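Local coordinates for putative methyl-accepting chemotaxis signal transduction protein (Campylobacter jejuni subsp. jejuni serotype O:2, PDB 4XMR), which binds isoleucine through a tandem PAS sensory domain and probably signals across the membrane as a chemotaxis receptor, at residues I68-Y71 and Y72-S75. Numbering follows the deposited sequence.
Sequences ILKY and YRHS. With SO4 (sulfate ion), chain F.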
loop_
_atom_site.group_PDB
_atom_site.type_symbol
_atom_site.label_atom_id
_atom_site.label_comp_id
_atom_site.label_asym_id
_atom_site.label_seq_id
_atom_site.Cartn_x
_atom_site.Cartn_y
_atom_site.Cartn_z
ATOM N N ILE B 68 -6.958 20.157 10.679
ATOM C CA ILE B 68 -7.194 19.187 9.615
ATOM C C ILE B 68 -5.864 18.720 9.010
ATOM O O ILE B 68 -5.658 17.518 8.795
ATOM C CB ILE B 68 -8.103 19.768 8.501
ATOM C CG1 ILE B 68 -9.370 20.371 9.101
ATOM C CG2 ILE B 68 -8.463 18.676 7.517
ATOM C CD1 ILE B 68 -10.368 20.908 8.058
ATOM N N LEU B 69 -4.952 19.662 8.767
ATOM C CA LEU B 69 -3.643 19.306 8.230
ATOM C C LEU B 69 -2.926 18.352 9.169
ATOM O O LEU B 69 -2.317 17.377 8.731
ATOM C CB LEU B 69 -2.771 20.546 8.024
ATOM C CG LEU B 69 -3.309 21.658 7.129
ATOM C CD1 LEU B 69 -2.300 22.815 7.077
ATOM C CD2 LEU B 69 -3.620 21.145 5.729
ATOM N N LYS B 70 -2.984 18.645 10.467
ATOM C CA LYS B 70 -2.300 17.815 11.447
ATOM C C LYS B 70 -2.870 16.398 11.518
ATOM O O LYS B 70 -2.123 15.417 11.529
ATOM C CB LYS B 70 -2.351 18.461 12.834
ATOM C CG LYS B 70 -1.616 17.654 13.907
ATOM C CD LYS B 70 -1.699 18.303 15.286
ATOM C CE LYS B 70 -3.037 18.033 15.956
ATOM N NZ LYS B 70 -2.983 18.272 17.434
ATOM N N TYR B 71 -4.191 16.283 11.598
ATOM C CA TYR B 71 -4.795 14.960 11.726
ATOM C C TYR B 71 -4.525 14.151 10.460
ATOM O O TYR B 71 -4.181 12.974 10.530
ATOM C CB TYR B 71 -6.299 15.046 12.025
ATOM C CG TYR B 71 -6.611 15.633 13.381
ATOM C CD1 TYR B 71 -5.924 15.215 14.513
ATOM C CD2 TYR B 71 -7.573 16.629 13.525
ATOM C CE1 TYR B 71 -6.211 15.762 15.776
ATOM C CE2 TYR B 71 -7.861 17.173 14.768
ATOM C CZ TYR B 71 -7.183 16.749 15.890
ATOM O OH TYR B 71 -7.498 17.318 17.118
ATOM N N TYR B 72 -4.638 14.786 9.299
ATOM C CA TYR B 72 -4.318 14.073 8.069
ATOM C C TYR B 72 -2.844 13.657 8.021
ATOM O O TYR B 72 -2.516 12.524 7.655
ATOM C CB TYR B 72 -4.682 14.916 6.844
ATOM C CG TYR B 72 -6.069 14.657 6.299
ATOM C CD1 TYR B 72 -7.207 15.180 6.924
ATOM C CD2 TYR B 72 -6.239 13.913 5.140
ATOM C CE1 TYR B 72 -8.481 14.954 6.409
ATOM C CE2 TYR B 72 -7.505 13.688 4.618
ATOM C CZ TYR B 72 -8.615 14.210 5.248
ATOM O OH TYR B 72 -9.850 13.967 4.686
ATOM N N ARG B 73 -1.950 14.558 8.407
ATOM C CA ARG B 73 -0.527 14.212 8.422
ATOM C C ARG B 73 -0.282 12.971 9.281
ATOM O O ARG B 73 0.422 12.046 8.869
ATOM C CB ARG B 73 0.336 15.356 8.950
ATOM C CG ARG B 73 1.814 14.962 9.034
ATOM C CD ARG B 73 2.759 16.127 9.367
ATOM N NE ARG B 73 2.431 16.823 10.619
ATOM C CZ ARG B 73 2.776 16.415 11.844
ATOM N NH1 ARG B 73 3.440 15.278 12.028
ATOM N NH2 ARG B 73 2.433 17.144 12.905
ATOM N N HIS B 74 -0.866 12.953 10.473
ATOM C CA HIS B 74 -0.696 11.811 11.351
ATOM C C HIS B 74 -1.272 10.544 10.756
ATOM O O HIS B 74 -0.705 9.465 10.921
ATOM C CB HIS B 74 -1.373 12.061 12.694
ATOM C CG HIS B 74 -0.671 13.050 13.555
ATOM N ND1 HIS B 74 -1.286 13.631 14.650
ATOM C CD2 HIS B 74 0.593 13.532 13.537
ATOM C CE1 HIS B 74 -0.435 14.439 15.246
ATOM N NE2 HIS B 74 0.717 14.403 14.590
ATOM N N SER B 75 -2.416 10.661 10.099
ATOM C CA SER B 75 -3.100 9.472 9.620
ATOM C C SER B 75 -2.251 8.628 8.664
ATOM O O SER B 75 -2.358 7.410 8.670
ATOM C CB SER B 75 -4.454 9.823 9.000
ATOM O OG SER B 75 -4.250 10.473 7.778
HETATM S S SO4 F . 4.081 15.458 15.836
HETATM O O1 SO4 F . 2.794 16.074 15.545
HETATM O O2 SO4 F . 3.939 14.578 16.991
HETATM O O3 SO4 F . 4.526 14.683 14.681
HETATM O O4 SO4 F . 5.053 16.506 16.133
#
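Sulfate O1 is gripped by two donors, His74 NE2 at 2.8 Å and Arg73 NH2 at 2.9 Å, and the same imidazole meets Lys70 one helical turn back. Lys70 O accepts the N-H of His74 at 3.0 Å and lies 3.4 Å from His74 CG, over one face of the ring and offset toward its rim. This i to i+4 pair belongs to helix 58-76 of the first PDC (Cache) sensor domain, packed between the long helix 9-48 and the domain's antiparallel sheet. With CG anti to the backbone N (chi1 -179°), the Lys70 chain slants across the imidazole, CG nearest CE1, in an off-centre CH-pi contact 4.1 Å from CG to the His74 centroid. Ile68 CG2 touches Tyr72 at CD1 (3.8 Å), the two side chains lying side by side on the flank that packs against Leu43 of helix 9-48; the Tyr72 hydroxyl is hydrogen-bonded to Asp46 of its own chain. On the dimer side, His74 ND1 bonds Asp46 of the second subunit, so that contact and the sulfate, probably from the crystallisation liquor, occupy both ring nitrogens. Arg73, bent at chi3 (57°), presents the edge of its guanidinium to this anion. Ser93 takes the NE proton, which should help fix the guanidinium's rotation, and NH1 donates to sulfate O3 at 2.9 Å, nearly straight at 167°.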